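Local coordinates for ankyrin repeat domain protein (PDB 6MCA) that is a Legionella effector with ankyrin repeats and a cysteine protease-like character, and interacts with the host LARP7 component of the 7SK snRNP complex, at residues L158-F163 and D387-A391; K407-A411 and Y445-L449. All coordinates share one frame; numbering follows the deposited sequence.

Contact 1: residues L158-F163 and D387-A391; sequences LIGHRF and DKDRA
R162 and D387 meet in a buried salt bridge, and the arginine, followed outward from its backbone, shows how one long side chain can serve several partners. Its CB packs at 4.0 Å against K388 CG. CG and CD then run past the aspartate, the chain bending at the second torsion (chi2 -72°), which swings the guanidinium back toward D387. NE of R162 reaches D387 OD2 at 2.6 Å, close to the guanidinium plane and on the anti lone pair of that oxygen. R162 NH2 grips the same D387 OD2 at 2.9 Å, now from above the carboxylate plane, the two flat groups standing nearly perpendicular (85°). NH1 turns elsewhere, to a weak hydrogen bond with Q353, while W383 adds a cation-pi contact. The other carboxylate oxygen, D387 OD1, accepts R390 NH2 at 2.6 Å on its syn lone pair, making a three-residue salt-bridge network that probably favours the charged form of the aspartate.

The setting is an antiparallel helix-helix packing, local axes 9.8 Å apart at their closest, which joins helix 147-162, following the ankyrin repeat region, to helix 373-399 of the C-terminal helical part; I159 and F163 also touch helix 404-421.

At the edge of the charged network L158 CD2 lies over one face of the R390 guanidinium. The apolar part follows, where I159 CG1 touches A391 CB at 3.6 Å. K388 CG sits above one face of the F163 ring, displaced toward its rim. The lysine chain continues extended past R162 O, and its NZ finds a salt bridge with E385.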
ATOM      1  N   LEU A 158      -5.503  -4.776  -3.172  1.00 33.87           N
ATOM      2  CA  LEU A 158      -4.772  -6.011  -2.914  1.00 32.74           C
ATOM      3  C   LEU A 158      -4.967  -7.014  -4.042  1.00 33.60           C
ATOM      4  O   LEU A 158      -4.027  -7.719  -4.423  1.00 29.25           O
ATOM      5  CB  LEU A 158      -5.211  -6.607  -1.577  1.00 27.29           C
ATOM      6  CG  LEU A 158      -4.468  -7.859  -1.109  1.00 32.59           C
ATOM      7  CD1 LEU A 158      -2.982  -7.574  -0.962  1.00 28.78           C
ATOM      8  CD2 LEU A 158      -5.051  -8.367   0.199  1.00 28.31           C
ATOM      9  N   ILE A 159      -6.178  -7.087  -4.598  1.00 29.14           N
ATOM     10  CA  ILE A 159      -6.428  -8.012  -5.699  1.00 24.18           C
ATOM     11  C   ILE A 159      -5.703  -7.556  -6.957  1.00 29.59           C
ATOM     12  O   ILE A 159      -5.087  -8.368  -7.660  1.00 29.59           O
ATOM     13  CB  ILE A 159      -7.942  -8.164  -5.933  1.00 31.53           C
ATOM     14  CG1 ILE A 159      -8.519  -9.208  -4.978  1.00 25.46           C
ATOM     15  CG2 ILE A 159      -8.229  -8.536  -7.381  1.00 21.06           C
ATOM     16  CD1 ILE A 159      -9.996  -9.428  -5.143  1.00 42.26           C
ATOM     17  N   GLY A 160      -5.757  -6.257  -7.261  1.00 20.89           N
ATOM     18  CA  GLY A 160      -5.051  -5.755  -8.427  1.00 32.73           C
ATOM     19  C   GLY A 160      -3.556  -5.996  -8.353  1.00 28.52           C
ATOM     20  O   GLY A 160      -2.907  -6.245  -9.371  1.00 32.67           O
ATOM     21  N   HIS A 161      -2.991  -5.936  -7.147  1.00 33.16           N
ATOM     22  CA  HIS A 161      -1.557  -6.171  -7.006  1.00 23.13           C
ATOM     23  C   HIS A 161      -1.221  -7.660  -7.035  1.00 26.91           C
ATOM     24  O   HIS A 161      -0.319  -8.084  -7.766  1.00 34.28           O
ATOM     25  CB  HIS A 161      -1.044  -5.526  -5.719  1.00 26.60           C
ATOM     26  CG  HIS A 161      -0.933  -4.035  -5.795  1.00 32.29           C
ATOM     27  ND1 HIS A 161      -0.411  -3.384  -6.892  1.00 31.17           N
ATOM     28  CD2 HIS A 161      -1.273  -3.069  -4.910  1.00 30.33           C
ATOM     29  CE1 HIS A 161      -0.437  -2.080  -6.680  1.00 35.81           C
ATOM     30  NE2 HIS A 161      -0.955  -1.862  -5.485  1.00 40.85           N
ATOM     31  N   ARG A 162      -1.936  -8.470  -6.247  1.00 35.51           N
ATOM     32  CA  ARG A 162      -1.614  -9.891  -6.146  1.00 34.20           C
ATOM     33  C   ARG A 162      -1.830 -10.610  -7.470  1.00 32.72           C
ATOM     34  O   ARG A 162      -1.033 -11.474  -7.854  1.00 27.04           O
ATOM     35  CB  ARG A 162      -2.454 -10.544  -5.049  1.00 23.51           C
ATOM     36  CG  ARG A 162      -2.092 -10.118  -3.640  1.00 24.81           C
ATOM     37  CD  ARG A 162      -0.769 -10.710  -3.194  1.00 29.33           C
ATOM     38  NE  ARG A 162      -0.535 -10.474  -1.773  1.00 35.03           N
ATOM     39  CZ  ARG A 162       0.669 -10.394  -1.216  1.00 36.29           C
ATOM     40  NH1 ARG A 162       1.758 -10.530  -1.960  1.00 35.90           N
ATOM     41  NH2 ARG A 162       0.782 -10.172   0.087  1.00 24.45           N
ATOM     42  N   PHE A 163      -2.906 -10.277  -8.179  1.00 28.70           N
ATOM     43  CA  PHE A 163      -3.220 -10.907  -9.453  1.00 33.49           C
ATOM     44  C   PHE A 163      -2.641 -10.154 -10.644  1.00 37.44           C
ATOM     45  O   PHE A 163      -2.882 -10.560 -11.787  1.00 38.18           O
ATOM     46  CB  PHE A 163      -4.738 -11.049  -9.610  1.00 33.81           C
ATOM     47  CG  PHE A 163      -5.343 -12.092  -8.713  1.00 34.39           C
ATOM     48  CD1 PHE A 163      -5.306 -13.432  -9.062  1.00 34.82           C
ATOM     49  CD2 PHE A 163      -5.939 -11.734  -7.515  1.00 35.96           C
ATOM     50  CE1 PHE A 163      -5.857 -14.396  -8.236  1.00 34.24           C
ATOM     51  CE2 PHE A 163      -6.493 -12.693  -6.684  1.00 31.01           C
ATOM     52  CZ  PHE A 163      -6.452 -14.025  -7.046  1.00 32.48           C
ATOM     53  N   ASP A 387      -2.469 -15.520   0.065  1.00 30.74           N
ATOM     54  CA  ASP A 387      -3.062 -14.186   0.069  1.00 27.11           C
ATOM     55  C   ASP A 387      -3.948 -13.970  -1.152  1.00 28.08           C
ATOM     56  O   ASP A 387      -5.008 -13.337  -1.051  1.00 28.71           O
ATOM     57  CB  ASP A 387      -1.966 -13.124   0.139  1.00 30.39           C
ATOM     58  CG  ASP A 387      -2.430 -11.856   0.830  1.00 39.89           C
ATOM     59  OD1 ASP A 387      -3.130 -11.962   1.860  1.00 35.48           O
ATOM     60  OD2 ASP A 387      -2.098 -10.754   0.346  1.00 40.73           O
ATOM     61  N   LYS A 388      -3.527 -14.480  -2.314  1.00 29.09           N
ATOM     62  CA  LYS A 388      -4.394 -14.463  -3.490  1.00 33.79           C
ATOM     63  C   LYS A 388      -5.746 -15.092  -3.172  1.00 32.18           C
ATOM     64  O   LYS A 388      -6.807 -14.481  -3.384  1.00 32.89           O
ATOM     65  CB  LYS A 388      -3.732 -15.212  -4.648  1.00 32.10           C
ATOM     66  CG  LYS A 388      -2.555 -14.509  -5.297  1.00 40.76           C
ATOM     67  CD  LYS A 388      -2.040 -15.330  -6.471  1.00 24.71           C
ATOM     68  CE  LYS A 388      -0.826 -14.693  -7.121  1.00 55.85           C
ATOM     69  NZ  LYS A 388      -0.302 -15.529  -8.238  1.00 59.65           N
ATOM     70  N   ASP A 389      -5.719 -16.323  -2.654  1.00 28.75           N
ATOM     71  CA  ASP A 389      -6.967 -17.023  -2.367  1.00 27.93           C
ATOM     72  C   ASP A 389      -7.766 -16.332  -1.266  1.00 42.78           C
ATOM     73  O   ASP A 389      -9.001 -16.335  -1.308  1.00 35.01           O
ATOM     74  CB  ASP A 389      -6.677 -18.477  -2.001  1.00 34.25           C
ATOM     75  CG  ASP A 389      -6.184 -19.287  -3.187  1.00 54.96           C
ATOM     76  OD1 ASP A 389      -6.680 -19.058  -4.312  1.00 38.60           O
ATOM     77  OD2 ASP A 389      -5.299 -20.147  -2.999  1.00 54.44           O
ATOM     78  N   ARG A 390      -7.089 -15.714  -0.295  1.00 32.42           N
ATOM     79  CA  ARG A 390      -7.788 -15.007   0.774  1.00 30.80           C
ATOM     80  C   ARG A 390      -8.547 -13.804   0.231  1.00 37.02           C
ATOM     81  O   ARG A 390      -9.704 -13.570   0.598  1.00 42.61           O
ATOM     82  CB  ARG A 390      -6.790 -14.573   1.852  1.00 32.90           C
ATOM     83  CG  ARG A 390      -7.423 -13.938   3.086  1.00 24.71           C
ATOM     84  CD  ARG A 390      -7.396 -12.412   3.025  1.00 36.10           C
ATOM     85  NE  ARG A 390      -6.038 -11.873   3.034  1.00 38.02           N
ATOM     86  CZ  ARG A 390      -5.743 -10.597   3.264  1.00 38.80           C
ATOM     87  NH1 ARG A 390      -6.711  -9.724   3.505  1.00 37.64           N
ATOM     88  NH2 ARG A 390      -4.479 -10.193   3.254  1.00 29.55           N
ATOM     89  N   ALA A 391      -7.904 -13.020  -0.637  1.00 25.85           N
ATOM     90  CA  ALA A 391      -8.583 -11.869  -1.225  1.00 33.25           C
ATOM     91  C   ALA A 391      -9.756 -12.309  -2.094  1.00 35.74           C
ATOM     92  O   ALA A 391     -10.838 -11.698  -2.056  1.00 38.15           O
ATOM     93  CB  ALA A 391      -7.590 -11.034  -2.033  1.00 26.08           C
TER

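Contact 2: residues K407-A411 and Y445-L449; sequences KASIA and YYYVL
The Y445 ring enters against helix 404-421 and lies along the row formed by K407, A408 and A411. Its hydroxyl end meets the aliphatic part of the lysine: Y445 OH is 3.1 Å from K407 CB and 3.2 Å from K407 CD, the two side chains crossing at about a right angle. Further back along the ring, Y445 CE1 approaches the backbone N of A408, and Y445 CD1 packs at 4.0 Å against A411 CB. K407 CB, A408 N and A411 CB all approach the ring obliquely. One turn of helix separates K407 from A411, so the length of a single tyrosine spans both.

V448 and Y447 widen the patch. The valine places CG2 4.2 Å from A411 CB, while V448 CG1 lies near A411 O. A chi1 of 65° sets CG of Y447 between its backbone N and carbonyl carbon, and the hydroxyl reaches A408, with Y447 OH 3.9 Å from A408 CB. No hydrogen bond crosses between the two segments; the join rests on van der Waals contacts, the rings lying close against A408 and A411.

In the second shell, F399 meets the Y445 ring edge-to-face and also makes a cation-pi contact with K407, whose extended chain carries its amine away from Y445. Behind V448 stands L440 of helix 427-440, the helix that joins the two segments along the chain. The arrangement is that of an all-helical C-terminal region, in which segment 445-449, leading into helix 447-458, packs directly on one turn of helix 404-421.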
ATOM      1  N   LYS A 407     -22.273  -4.934  -5.409  1.00 45.38           N
ATOM      2  CA  LYS A 407     -22.310  -6.208  -6.120  1.00 38.05           C
ATOM      3  C   LYS A 407     -21.766  -6.061  -7.535  1.00 42.05           C
ATOM      4  O   LYS A 407     -21.009  -6.917  -8.007  1.00 43.07           O
ATOM      5  CB  LYS A 407     -23.736  -6.755  -6.153  1.00 49.84           C
ATOM      6  CG  LYS A 407     -24.149  -7.533  -4.916  1.00 55.78           C
ATOM      7  CD  LYS A 407     -25.348  -8.423  -5.211  1.00 55.34           C
ATOM      8  CE  LYS A 407     -25.962  -8.972  -3.935  1.00 60.12           C
ATOM      9  NZ  LYS A 407     -26.990 -10.009  -4.222  1.00 69.19           N
ATOM     10  N   ALA A 408     -22.143  -4.982  -8.228  1.00 40.17           N
ATOM     11  CA  ALA A 408     -21.616  -4.743  -9.569  1.00 45.04           C
ATOM     12  C   ALA A 408     -20.106  -4.545  -9.540  1.00 36.49           C
ATOM     13  O   ALA A 408     -19.382  -5.071 -10.395  1.00 35.46           O
ATOM     14  CB  ALA A 408     -22.304  -3.531 -10.196  1.00 33.66           C
ATOM     15  N   SER A 409     -19.611  -3.792  -8.554  1.00 29.18           N
ATOM     16  CA  SER A 409     -18.170  -3.579  -8.434  1.00 37.37           C
ATOM     17  C   SER A 409     -17.437  -4.896  -8.190  1.00 37.03           C
ATOM     18  O   SER A 409     -16.411  -5.180  -8.824  1.00 36.15           O
ATOM     19  CB  SER A 409     -17.883  -2.585  -7.309  1.00 29.45           C
ATOM     20  OG  SER A 409     -16.494  -2.499  -7.050  1.00 43.96           O
ATOM     21  N   ILE A 410     -17.953  -5.714  -7.270  1.00 30.12           N
ATOM     22  CA  ILE A 410     -17.314  -6.986  -6.956  1.00 33.71           C
ATOM     23  C   ILE A 410     -17.356  -7.920  -8.161  1.00 35.17           C
ATOM     24  O   ILE A 410     -16.393  -8.646  -8.431  1.00 33.61           O
ATOM     25  CB  ILE A 410     -17.974  -7.618  -5.716  1.00 35.01           C
ATOM     26  CG1 ILE A 410     -17.682  -6.772  -4.474  1.00 30.02           C
ATOM     27  CG2 ILE A 410     -17.489  -9.045  -5.511  1.00 30.53           C
ATOM     28  CD1 ILE A 410     -18.451  -7.198  -3.243  1.00 26.57           C
ATOM     29  N   ALA A 411     -18.462  -7.910  -8.910  1.00 41.32           N
ATOM     30  CA  ALA A 411     -18.545  -8.735 -10.109  1.00 37.56           C
ATOM     31  C   ALA A 411     -17.536  -8.284 -11.157  1.00 38.31           C
ATOM     32  O   ALA A 411     -16.923  -9.117 -11.833  1.00 33.73           O
ATOM     33  CB  ALA A 411     -19.964  -8.700 -10.675  1.00 34.79           C
ATOM     34  N   TYR A 445     -25.871 -10.992 -13.568  1.00 50.42           N
ATOM     35  CA  TYR A 445     -24.497 -10.533 -13.703  1.00 60.70           C
ATOM     36  C   TYR A 445     -23.757 -11.175 -14.866  1.00 53.26           C
ATOM     37  O   TYR A 445     -22.622 -10.775 -15.154  1.00 58.42           O
ATOM     38  CB  TYR A 445     -23.735 -10.768 -12.390  1.00 41.87           C
ATOM     39  CG  TYR A 445     -24.292  -9.918 -11.274  1.00 42.85           C
ATOM     40  CD1 TYR A 445     -23.894  -8.598 -11.121  1.00 35.84           C
ATOM     41  CD2 TYR A 445     -25.251 -10.420 -10.405  1.00 35.68           C
ATOM     42  CE1 TYR A 445     -24.416  -7.808 -10.115  1.00 47.22           C
ATOM     43  CE2 TYR A 445     -25.779  -9.638  -9.398  1.00 35.51           C
ATOM     44  CZ  TYR A 445     -25.357  -8.333  -9.258  1.00 48.95           C
ATOM     45  OH  TYR A 445     -25.881  -7.547  -8.257  1.00 57.34           O
ATOM     46  N   TYR A 446     -24.383 -12.128 -15.564  1.00 55.95           N
ATOM     47  CA  TYR A 446     -23.789 -12.711 -16.762  1.00 63.68           C
ATOM     48  C   TYR A 446     -23.287 -11.647 -17.728  1.00 55.75           C
ATOM     49  O   TYR A 446     -22.345 -11.899 -18.491  1.00 58.42           O
ATOM     50  CB  TYR A 446     -24.809 -13.615 -17.462  1.00 54.09           C
ATOM     51  CG  TYR A 446     -24.234 -14.442 -18.590  1.00 55.86           C
ATOM     52  CD1 TYR A 446     -23.470 -15.572 -18.329  1.00 52.22           C
ATOM     53  CD2 TYR A 446     -24.451 -14.090 -19.917  1.00 55.31           C
ATOM     54  CE1 TYR A 446     -22.942 -16.330 -19.356  1.00 49.01           C
ATOM     55  CE2 TYR A 446     -23.925 -14.843 -20.950  1.00 50.53           C
ATOM     56  CZ  TYR A 446     -23.172 -15.961 -20.664  1.00 45.81           C
ATOM     57  OH  TYR A 446     -22.646 -16.712 -21.691  1.00 65.40           O
ATOM     58  N   TYR A 447     -23.890 -10.450 -17.698  1.00 47.07           N
ATOM     59  CA  TYR A 447     -23.487  -9.387 -18.614  1.00 55.68           C
ATOM     60  C   TYR A 447     -21.984  -9.157 -18.572  1.00 65.74           C
ATOM     61  O   TYR A 447     -21.359  -8.935 -19.617  1.00 64.16           O
ATOM     62  CB  TYR A 447     -24.249  -8.091 -18.311  1.00 45.22           C
ATOM     63  CG  TYR A 447     -23.974  -7.433 -16.972  1.00 59.60           C
ATOM     64  CD1 TYR A 447     -24.774  -7.704 -15.870  1.00 46.95           C
ATOM     65  CD2 TYR A 447     -22.949  -6.505 -16.822  1.00 60.34           C
ATOM     66  CE1 TYR A 447     -24.544  -7.095 -14.649  1.00 53.32           C
ATOM     67  CE2 TYR A 447     -22.710  -5.891 -15.600  1.00 48.22           C
ATOM     68  CZ  TYR A 447     -23.513  -6.191 -14.519  1.00 63.40           C
ATOM     69  OH  TYR A 447     -23.287  -5.587 -13.302  1.00 49.71           O
ATOM     70  N   VAL A 448     -21.378  -9.254 -17.381  1.00 58.46           N
ATOM     71  CA  VAL A 448     -19.921  -9.152 -17.278  1.00 48.66           C
ATOM     72  C   VAL A 448     -19.268 -10.070 -18.303  1.00 46.86           C
ATOM     73  O   VAL A 448     -18.629  -9.612 -19.260  1.00 67.23           O
ATOM     74  CB  VAL A 448     -19.448  -9.475 -15.850  1.00 54.76           C
ATOM     75  CG1 VAL A 448     -17.927  -9.530 -15.795  1.00 43.94           C
ATOM     76  CG2 VAL A 448     -19.975  -8.443 -14.868  1.00 33.11           C
ATOM     77  N   LEU A 449     -19.468 -11.382 -18.137  1.00 49.40           N
ATOM     78  CA  LEU A 449     -18.944 -12.339 -19.105  1.00 60.25           C
ATOM     79  C   LEU A 449     -19.337 -11.949 -20.520  1.00 63.10           C
ATOM     80  O   LEU A 449     -18.490 -11.930 -21.424  1.00 57.13           O
ATOM     81  CB  LEU A 449     -19.438 -13.747 -18.775  1.00 56.82           C
ATOM     82  CG  LEU A 449     -18.694 -14.463 -17.646  1.00 73.34           C
ATOM     83  CD1 LEU A 449     -19.343 -15.805 -17.344  1.00 68.67           C
ATOM     84  CD2 LEU A 449     -17.224 -14.639 -17.994  1.00 48.12           C
TER

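In the fold
From the N terminus the chain passes through the ankyrin repeat region to helix 147-162, where contact 1 opens. The 223 residues that follow, carrying both antiparallel sheets and many helices, return to helix 373-399, so contact 1 closes a very long loop. Helix 404-421 comes next and opens contact 2, which closes after only 33 intervening residues, mainly helical, at segment 445-449. The two loops therefore follow in series and neither nest nor cross. The centres of contacts 1 and 2 lie about 18 Å apart, and their nearest atoms about 7 Å, so the two do not touch. Helices 373-399 and 404-421, consecutive in the chain, relate them: contact 1 ties helix 147-162 to this C-terminal helical region, while contact 2 holds that region together internally.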